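Local coordinates for IMC sub-compartment protein ISP1 (Toxoplasma gondii, PDB 4CHM) that adopts a pleckstrin homology fold and belongs to a family of inner membrane complex sub-compartment proteins critical for replication of the parasite, at residues L36-H41 and L49-E54; M24-L29 and L104-V109; D64-L69 and A92-E97. One frame throughout, in Å; residues are numbered along the deposited sequence.

Interaction 1 (L36-H41 and L49-E54); sequences LQCILH and LSISCE
Ile39 and Ser52 exchange two backbone hydrogen bonds, Ile39 N to Ser52 O at 2.9 Å and Ser52 N to Ile39 O at 3.0 Å. Two residues further along, at the next hydrogen-bonded pair, His41 and Ser50 do the same, with Ser50 N reaching His41 O at 2.9 Å. Water extends this ladder. Water 2 donates to Ile39 O and pairs with Ser50 OG; water 3 joins that hydroxyl to His41 ND1; and water 1 links Gln37 O to Glu54 N just where the second strand ends. Ser50 OG stands between its own backbone N and carbonyl carbon (chi1 58°), which brings it 3.3 Å from His41 CB, near the plane of the imidazole and at its edge.

The other side of the sheet carries the disulfide between Cys38 and Cys53, which ties the two strands covalently. Its S-S distance has refined shorter than a standard disulfide, so its fine geometry is doubtful. Cys38 SG also rests on Ile51 CG2 at 4.0 Å. Next along this face, Leu40 and Ile51 run side by side in the same direction, Leu40 CD1 lying 3.8 Å from Ile51 CG1, and both continue onto Leu104. At the far end, Leu36 crosses Glu54 at about a right angle, with Leu36 CD2 3.4 Å from Glu54 OE2. The two segments run at 151° to each other, with Leu40 and Ile51 buried and Ile39 on the exposed side. This is a twisted antiparallel beta hairpin, here cross-linked by a disulfide, built from the second and third strands of the pleckstrin homology fold.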
loop_
_atom_site.group_PDB
_atom_site.type_symbol
_atom_site.label_atom_id
_atom_site.label_comp_id
_atom_site.label_asym_id
_atom_site.label_seq_id
_atom_site.Cartn_x
_atom_site.Cartn_y
_atom_site.Cartn_z
ATOM N N LEU A 36 -8.292 1.755 10.688
ATOM C CA LEU A 36 -7.225 1.884 11.649
ATOM C C LEU A 36 -6.219 2.883 11.170
ATOM O O LEU A 36 -5.807 2.821 10.072
ATOM C CB LEU A 36 -6.502 0.563 11.885
ATOM C CG LEU A 36 -7.232 -0.659 12.393
ATOM C CD1 LEU A 36 -6.354 -1.886 12.380
ATOM C CD2 LEU A 36 -7.690 -0.381 13.787
ATOM N N GLN A 37 -5.841 3.805 12.029
ATOM C CA GLN A 37 -4.688 4.675 11.801
ATOM C C GLN A 37 -3.409 3.895 12.056
ATOM O O GLN A 37 -3.266 3.324 13.086
ATOM C CB GLN A 37 -4.628 5.859 12.751
ATOM C CG GLN A 37 -5.804 6.762 12.929
ATOM C CD GLN A 37 -5.500 7.896 13.894
ATOM O OE1 GLN A 37 -5.235 7.692 15.061
ATOM N NE2 GLN A 37 -5.509 9.078 13.390
ATOM N N CYS A 38 -2.484 3.926 11.126
ATOM C CA CYS A 38 -1.292 3.136 11.194
ATOM C C CYS A 38 -0.034 3.837 10.689
ATOM O O CYS A 38 -0.107 4.805 9.998
ATOM C CB CYS A 38 -1.489 1.859 10.392
ATOM S SG CYS A 38 -2.857 0.797 10.806
ATOM N N ILE A 39 1.116 3.289 11.023
ATOM C CA ILE A 39 2.365 3.650 10.385
ATOM C C ILE A 39 2.876 2.519 9.524
ATOM O O ILE A 39 2.991 1.367 9.980
ATOM C CB ILE A 39 3.432 3.988 11.446
ATOM C CG1 ILE A 39 2.958 5.180 12.325
ATOM C CG2 ILE A 39 4.824 4.172 10.824
ATOM C CD1 ILE A 39 2.867 6.495 11.589
ATOM N N LEU A 40 3.153 2.855 8.268
ATOM C CA LEU A 40 3.699 1.948 7.290
ATOM C C LEU A 40 5.168 2.233 7.134
ATOM O O LEU A 40 5.576 3.390 6.945
ATOM C CB LEU A 40 3.010 2.131 5.933
ATOM C CG LEU A 40 3.434 1.248 4.762
ATOM C CD1 LEU A 40 3.079 -0.234 5.000
ATOM C CD2 LEU A 40 2.816 1.761 3.446
ATOM N N HIS A 41 5.963 1.176 7.158
ATOM C CA HIS A 41 7.402 1.311 7.137
ATOM C C HIS A 41 8.009 0.257 6.264
ATOM O O HIS A 41 7.467 -0.832 6.136
ATOM C CB HIS A 41 7.970 1.213 8.556
ATOM C CG HIS A 41 9.470 1.328 8.622
ATOM N ND1 HIS A 41 10.272 0.260 8.768
ATOM C CD2 HIS A 41 10.314 2.453 8.644
ATOM C CE1 HIS A 41 11.575 0.667 8.848
ATOM N NE2 HIS A 41 11.597 1.996 8.782
ATOM N N LEU A 49 7.819 -5.039 4.887
ATOM C CA LEU A 49 6.973 -3.925 5.276
ATOM C C LEU A 49 6.427 -4.202 6.663
ATOM O O LEU A 49 5.990 -5.308 6.950
ATOM C CB LEU A 49 5.760 -3.809 4.330
ATOM C CG LEU A 49 5.896 -3.207 2.939
ATOM C CD1 LEU A 49 4.568 -3.349 2.217
ATOM C CD2 LEU A 49 6.326 -1.754 2.970
ATOM N N SER A 50 6.314 -3.165 7.472
ATOM C CA SER A 50 5.529 -3.282 8.667
ATOM C C SER A 50 4.346 -2.345 8.612
ATOM O O SER A 50 4.419 -1.248 8.028
ATOM C CB SER A 50 6.383 -2.997 9.896
ATOM O OG SER A 50 6.950 -1.703 9.815
ATOM N N ILE A 51 3.277 -2.763 9.287
ATOM C CA ILE A 51 2.089 -1.963 9.482
ATOM C C ILE A 51 1.800 -1.969 10.991
ATOM O O ILE A 51 1.599 -3.024 11.596
ATOM C CB ILE A 51 0.896 -2.590 8.753
ATOM C CG1 ILE A 51 1.209 -2.718 7.245
ATOM C CG2 ILE A 51 -0.359 -1.769 8.983
ATOM C CD1 ILE A 51 0.172 -3.507 6.479
ATOM N N SER A 52 1.760 -0.796 11.579
ATOM C CA SER A 52 1.664 -0.663 13.024
ATOM C C SER A 52 0.444 0.133 13.325
ATOM O O SER A 52 0.367 1.280 12.920
ATOM C CB SER A 52 2.893 0.091 13.545
ATOM O OG SER A 52 2.812 0.273 14.943
ATOM N N CYS A 53 -0.519 -0.467 14.040
ATOM C CA CYS A 53 -1.780 0.202 14.375
ATOM C C CYS A 53 -2.207 -0.169 15.791
ATOM O O CYS A 53 -2.128 -1.323 16.173
ATOM C CB CYS A 53 -2.912 -0.239 13.435
ATOM S SG CYS A 53 -2.415 -0.676 11.756
ATOM N N GLU A 54 -2.640 0.822 16.552
ATOM C CA GLU A 54 -3.116 0.591 17.901
ATOM C C GLU A 54 -2.187 -0.367 18.664
ATOM O O GLU A 54 -2.632 -1.381 19.247
ATOM C CB GLU A 54 -4.582 0.101 17.869
ATOM C CG GLU A 54 -5.528 1.225 17.411
ATOM C CD GLU A 54 -6.946 0.768 17.098
ATOM O OE1 GLU A 54 -7.271 -0.413 17.325
ATOM O OE2 GLU A 54 -7.730 1.604 16.583
HETATM O O HOH W 1 -2.494 3.602 15.498
HETATM O O HOH W 2 5.159 0.207 10.620
HETATM O O HOH W 3 9.320 -2.031 8.580
#

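Interaction 2 (M24-L29 and L104-V109); sequences MAVLVL and LRFDGV. With SO4 (sulfate ion), chain H.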
loop_
_atom_site.group_PDB
_atom_site.type_symbol
_atom_site.label_atom_id
_atom_site.label_comp_id
_atom_site.label_asym_id
_atom_site.label_seq_id
_atom_site.Cartn_x
_atom_site.Cartn_y
_atom_site.Cartn_z
ATOM N N MET A 24 5.557 6.162 7.472
ATOM C CA MET A 24 4.572 7.119 6.982
ATOM C C MET A 24 3.140 6.763 7.415
ATOM O O MET A 24 2.792 5.582 7.570
ATOM C CB MET A 24 4.637 7.214 5.458
ATOM C CG MET A 24 4.204 5.907 4.766
ATOM S SD MET A 24 4.490 5.955 2.977
ATOM C CE MET A 24 3.258 7.174 2.509
ATOM N N ALA A 25 2.308 7.756 7.541
ATOM C CA ALA A 25 0.943 7.570 7.946
ATOM C C ALA A 25 0.029 7.009 6.840
ATOM O O ALA A 25 -0.022 7.507 5.726
ATOM C CB ALA A 25 0.393 8.873 8.477
ATOM N N VAL A 26 -0.695 5.968 7.198
ATOM C CA VAL A 26 -1.720 5.402 6.361
ATOM C C VAL A 26 -2.857 4.867 7.181
ATOM O O VAL A 26 -2.745 4.735 8.333
ATOM C CB VAL A 26 -1.232 4.230 5.483
ATOM C CG1 VAL A 26 -0.213 4.621 4.478
ATOM C CG2 VAL A 26 -0.837 3.036 6.282
ATOM N N LEU A 27 -3.937 4.528 6.518
ATOM C CA LEU A 27 -5.009 3.764 7.102
ATOM C C LEU A 27 -5.076 2.368 6.568
ATOM O O LEU A 27 -4.812 2.119 5.427
ATOM C CB LEU A 27 -6.351 4.412 6.874
ATOM C CG LEU A 27 -6.557 5.855 7.216
ATOM C CD1 LEU A 27 -7.997 6.218 6.957
ATOM C CD2 LEU A 27 -6.187 6.119 8.632
ATOM N N VAL A 28 -5.445 1.457 7.428
ATOM C CA VAL A 28 -5.865 0.176 7.006
ATOM C C VAL A 28 -7.382 0.113 7.051
ATOM O O VAL A 28 -7.997 0.574 7.968
ATOM C CB VAL A 28 -5.212 -0.910 7.854
ATOM C CG1 VAL A 28 -5.845 -2.241 7.636
ATOM C CG2 VAL A 28 -3.720 -0.946 7.618
ATOM N N LEU A 29 -7.974 -0.433 6.020
ATOM C CA LEU A 29 -9.430 -0.556 5.958
ATOM C C LEU A 29 -9.898 -2.003 6.271
ATOM O O LEU A 29 -9.556 -2.968 5.557
ATOM C CB LEU A 29 -9.966 -0.046 4.609
ATOM C CG LEU A 29 -9.408 1.318 4.118
ATOM C CD1 LEU A 29 -9.647 1.557 2.632
ATOM C CD2 LEU A 29 -9.919 2.510 4.955
ATOM N N LEU A 104 -4.586 -0.745 2.088
ATOM C CA LEU A 104 -3.929 0.441 2.651
ATOM C C LEU A 104 -4.465 1.632 1.916
ATOM O O LEU A 104 -4.469 1.662 0.662
ATOM C CB LEU A 104 -2.428 0.408 2.400
ATOM C CG LEU A 104 -1.645 -0.803 2.895
ATOM C CD1 LEU A 104 -0.223 -0.720 2.403
ATOM C CD2 LEU A 104 -1.692 -0.874 4.394
ATOM N N ARG A 105 -4.896 2.637 2.650
ATOM C CA ARG A 105 -5.328 3.893 1.990
ATOM C C ARG A 105 -4.288 5.002 2.226
ATOM O O ARG A 105 -3.964 5.309 3.369
ATOM C CB ARG A 105 -6.688 4.353 2.518
ATOM C CG ARG A 105 -7.146 5.657 1.837
ATOM C CD ARG A 105 -8.450 6.145 2.415
ATOM N NE ARG A 105 -9.596 5.300 2.035
ATOM C CZ ARG A 105 -10.806 5.411 2.600
ATOM N NH1 ARG A 105 -10.981 6.269 3.608
ATOM N NH2 ARG A 105 -11.817 4.619 2.224
ATOM N N PHE A 106 -3.723 5.527 1.141
ATOM C CA PHE A 106 -2.724 6.573 1.221
ATOM C C PHE A 106 -3.403 7.933 1.273
ATOM O O PHE A 106 -4.608 8.022 1.112
ATOM C CB PHE A 106 -1.756 6.477 0.015
ATOM C CG PHE A 106 -0.883 5.261 0.053
ATOM C CD1 PHE A 106 -1.377 4.029 -0.391
ATOM C CD2 PHE A 106 0.363 5.298 0.702
ATOM C CE1 PHE A 106 -0.617 2.874 -0.239
ATOM C CE2 PHE A 106 1.116 4.159 0.846
ATOM C CZ PHE A 106 0.630 2.939 0.375
ATOM N N ASP A 107 -2.605 8.990 1.364
ATOM C CA ASP A 107 -3.121 10.361 1.450
ATOM C C ASP A 107 -3.831 10.859 0.184
ATOM O O ASP A 107 -4.590 11.805 0.232
ATOM C CB ASP A 107 -1.987 11.318 1.812
ATOM C CG ASP A 107 -1.517 11.137 3.236
ATOM O OD1 ASP A 107 -1.914 10.135 3.875
ATOM O OD2 ASP A 107 -0.767 12.000 3.736
ATOM N N GLY A 108 -3.540 10.264 -0.955
ATOM C CA GLY A 108 -4.223 10.657 -2.183
ATOM C C GLY A 108 -3.699 9.851 -3.348
ATOM O O GLY A 108 -2.965 8.861 -3.151
ATOM N N VAL A 109 -4.119 10.222 -4.555
ATOM C CA VAL A 109 -3.917 9.382 -5.721
ATOM C C VAL A 109 -2.438 9.259 -6.054
ATOM O O VAL A 109 -1.989 8.213 -6.503
ATOM C CB VAL A 109 -4.722 9.924 -6.944
ATOM C CG1 VAL A 109 -4.523 9.030 -8.157
ATOM C CG2 VAL A 109 -6.205 9.983 -6.586
HETATM S S SO4 H . -14.491 6.959 3.631
HETATM O O1 SO4 H . -14.178 8.089 2.678
HETATM O O2 SO4 H . -14.633 5.623 2.909
HETATM O O3 SO4 H . -15.753 7.254 4.385
HETATM O O4 SO4 H . -13.450 6.820 4.706
#
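Leu29 lies against a face of the Arg105 guanidinium, its CD2 sitting 3.8 Å above the plane and over the centre of the group. The two side chains cross at about a right angle, and Leu29 CD1 adds a second touch at Arg105 NE. At the edge of the guanidinium is a sulfate, probably from the crystallisation liquor: Arg105 NH1 donates to sulfate O4 at 2.8 Å along a nearly straight line (170°), and Arg105 NH2 donates to sulfate O2 at 3.1 Å. Arg105 CG is anti to the backbone N, and the chain then bends at chi3 (-71°), turning the head group across Leu29. Asp87 and Asn83 also grip the guanidinium, the first by a salt bridge to NE and the second through its backbone carbonyl oxygen to NH2, so its rotation is well restrained.

The Phe106 ring meets Met24 CE at its edge, in plane, with Met24 CE 3.9 Å from Phe106 CD2. Val26 CG1 makes an off-centre CH-pi contact, 4.3 Å from the centroid of the Phe106 ring. Phe115 of helix 109-125 packs against the same ring.

Between these two clusters runs the backbone pairing that joins the first and last strands of the pleckstrin homology fold, linking the strands of 24-61 to those of 65-105. Leu27 and Arg105 form its hydrogen-bonded pair: Arg105 N reaches Leu27 O at 2.8 Å, while Leu27 N returns a longer bond to Arg105 O at 3.2 Å. On the buried side, Val28 CG2 meets Leu104 CD2 at 3.8 Å, and Ile51 touches both residues. After Arg105 the chain leaves the sheet and heads for helix 109-125.

Interaction 3 (D64-L69 and A92-E97); sequences DIKALL and ALHLLE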
loop_
_atom_site.group_PDB
_atom_site.type_symbol
_atom_site.label_atom_id
_atom_site.label_comp_id
_atom_site.label_asym_id
_atom_site.label_seq_id
_atom_site.Cartn_x
_atom_site.Cartn_y
_atom_site.Cartn_z
ATOM N N ASP A 64 6.241 -12.281 0.625
ATOM C CA ASP A 64 4.869 -12.737 0.879
ATOM C C ASP A 64 3.819 -11.887 0.156
ATOM O O ASP A 64 2.626 -12.112 0.288
ATOM C CB ASP A 64 4.576 -12.755 2.382
ATOM C CG ASP A 64 3.241 -13.390 2.703
ATOM O OD1 ASP A 64 2.909 -14.413 2.082
ATOM O OD2 ASP A 64 2.500 -12.849 3.544
ATOM N N ILE A 65 4.268 -10.878 -0.560
ATOM C CA ILE A 65 3.358 -10.017 -1.262
ATOM C C ILE A 65 3.281 -10.489 -2.695
ATOM O O ILE A 65 4.159 -10.217 -3.490
ATOM C CB ILE A 65 3.785 -8.540 -1.194
ATOM C CG1 ILE A 65 3.761 -8.056 0.260
ATOM C CG2 ILE A 65 2.827 -7.682 -2.031
ATOM C CD1 ILE A 65 4.664 -6.855 0.520
ATOM N N LYS A 66 2.242 -11.264 -2.973
ATOM C CA LYS A 66 2.048 -11.933 -4.232
ATOM C C LYS A 66 1.645 -10.925 -5.325
ATOM O O LYS A 66 2.028 -11.072 -6.479
ATOM C CB LYS A 66 0.942 -12.972 -4.046
ATOM C CG LYS A 66 0.702 -13.916 -5.205
ATOM C CD LYS A 66 -0.506 -14.799 -4.881
ATOM C CE LYS A 66 -1.308 -15.171 -6.122
ATOM N NZ LYS A 66 -0.435 -15.758 -7.175
ATOM N N ALA A 67 0.882 -9.904 -4.953
ATOM C CA ALA A 67 0.298 -8.985 -5.955
ATOM C C ALA A 67 -0.132 -7.680 -5.285
ATOM O O ALA A 67 -0.500 -7.681 -4.117
ATOM C CB ALA A 67 -0.910 -9.638 -6.634
ATOM N N LEU A 68 -0.235 -6.616 -6.040
ATOM C CA LEU A 68 -0.842 -5.429 -5.542
ATOM C C LEU A 68 -2.117 -5.157 -6.279
ATOM O O LEU A 68 -2.120 -5.052 -7.454
ATOM C CB LEU A 68 0.088 -4.232 -5.608
ATOM C CG LEU A 68 1.448 -4.337 -4.980
ATOM C CD1 LEU A 68 2.423 -3.474 -5.703
ATOM C CD2 LEU A 68 1.466 -4.090 -3.505
ATOM N N LEU A 69 -3.198 -5.015 -5.532
ATOM C CA LEU A 69 -4.481 -4.636 -6.088
ATOM C C LEU A 69 -4.588 -3.111 -6.070
ATOM O O LEU A 69 -4.558 -2.502 -5.014
ATOM C CB LEU A 69 -5.593 -5.243 -5.238
ATOM C CG LEU A 69 -5.509 -6.726 -4.880
ATOM C CD1 LEU A 69 -6.798 -7.276 -4.290
ATOM C CD2 LEU A 69 -5.093 -7.534 -6.086
ATOM N N ALA A 92 -4.171 -2.553 -2.031
ATOM C CA ALA A 92 -4.238 -3.743 -1.156
ATOM C C ALA A 92 -3.092 -4.680 -1.436
ATOM O O ALA A 92 -2.822 -5.009 -2.590
ATOM C CB ALA A 92 -5.558 -4.465 -1.327
ATOM N N LEU A 93 -2.457 -5.165 -0.372
ATOM C CA LEU A 93 -1.448 -6.194 -0.498
ATOM C C LEU A 93 -2.108 -7.536 -0.498
ATOM O O LEU A 93 -2.677 -7.969 0.520
ATOM C CB LEU A 93 -0.450 -6.136 0.666
ATOM C CG LEU A 93 0.058 -4.773 1.110
ATOM C CD1 LEU A 93 0.854 -4.968 2.396
ATOM C CD2 LEU A 93 0.905 -4.121 0.016
ATOM N N HIS A 94 -2.016 -8.212 -1.620
ATOM C CA HIS A 94 -2.483 -9.572 -1.731
ATOM C C HIS A 94 -1.336 -10.469 -1.292
ATOM O O HIS A 94 -0.306 -10.484 -1.900
ATOM C CB HIS A 94 -2.880 -9.868 -3.182
ATOM C CG HIS A 94 -3.531 -11.192 -3.377
ATOM N ND1 HIS A 94 -3.528 -11.846 -4.577
ATOM C CD2 HIS A 94 -4.204 -11.983 -2.523
ATOM C CE1 HIS A 94 -4.164 -12.989 -4.455
ATOM N NE2 HIS A 94 -4.591 -13.093 -3.218
ATOM N N LEU A 95 -1.548 -11.215 -0.229
ATOM C CA LEU A 95 -0.485 -11.993 0.392
ATOM C C LEU A 95 -0.401 -13.440 -0.098
ATOM O O LEU A 95 -1.391 -14.065 -0.275
ATOM C CB LEU A 95 -0.591 -11.957 1.915
ATOM C CG LEU A 95 -0.771 -10.589 2.545
ATOM C CD1 LEU A 95 -1.008 -10.626 4.032
ATOM C CD2 LEU A 95 0.376 -9.686 2.189
ATOM N N LEU A 96 0.806 -13.918 -0.344
ATOM C CA LEU A 96 1.024 -15.271 -0.828
ATOM C C LEU A 96 0.625 -16.410 0.094
ATOM O O LEU A 96 -0.139 -17.246 -0.288
ATOM C CB LEU A 96 2.494 -15.427 -1.192
ATOM C CG LEU A 96 3.027 -16.701 -1.849
ATOM C CD1 LEU A 96 2.082 -17.273 -2.874
ATOM C CD2 LEU A 96 4.387 -16.442 -2.454
ATOM N N GLU A 97 1.043 -16.381 1.344
ATOM C CA GLU A 97 0.734 -17.509 2.232
ATOM C C GLU A 97 -0.754 -17.656 2.509
ATOM O O GLU A 97 -1.310 -18.731 2.318
ATOM C CB GLU A 97 1.496 -17.412 3.545
ATOM C CG GLU A 97 1.287 -18.603 4.479
ATOM C CD GLU A 97 2.113 -18.476 5.752
ATOM O OE1 GLU A 97 3.338 -18.252 5.660
ATOM O OE2 GLU A 97 1.538 -18.579 6.840
#
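A classic beta bulge interrupts the pairing of strands 65-69 and 90-95: Lys66 and Ala67 both face His94. The backbone oxygen His94 O takes both N-H groups, Lys66 N at 2.9 Å and Ala67 N at a weak 3.3 Å, while Ala67 O receives His94 N in return. Lys66 has nearly helical backbone angles (-73°, -35°), which squeeze the extra residue into the strand. The Lys66 side chain lies alongside that of His94, pointing the same way, with Lys66 CE 4.0 Å from His94 CE1; Ala67 CB sits at the edge of the imidazole, near its plane.

Beyond the bulge, Asp64 grips the chain as it leaves the strand. Asp64 O takes Leu96 N at 2.6 Å from above the carbonyl plane. CG stands anti to the Asp64 N (chi1 -172°), carrying Asp64 OD1 to Glu97 N at 2.8 Å. OD2 meanwhile lies against Leu95 CB.

Regular pairing resumes at the other end, where Leu69 and Ala92 exchange two backbone bonds. On the inner face Leu68 CD2 meets Leu93 CD2 at 3.6 Å, and these leucines reach Leu119 and Phe115 of helix 109-125. The whole is a bulged antiparallel pair, formed by the fifth and sixth strands of the pleckstrin homology fold and backed by its C-terminal helix.

How the interactions relate
All three contacts pair neighbouring strands of one antiparallel sheet. Interaction 2 is the most buried, and both others are nested along the chain within the loop it closes. Its strand 24-29 bonds directly to strand 35-43 of interaction 1, through Leu40 O to Met24 N and Cys38 N to Val26 O; its strand 101-105 neighbours strand 90-95 of interaction 3. Interactions 1 and 3, each partly buried, meet inside, where Leu49 packs on Ile65 and Leu93. The fastenings differ: a disulfide and waters in interaction 1, a phenylalanine ring packed by aliphatic side chains at one end and a sulfate-bound arginine at the other in interaction 2, a bulge and a carboxylate grip in interaction 3.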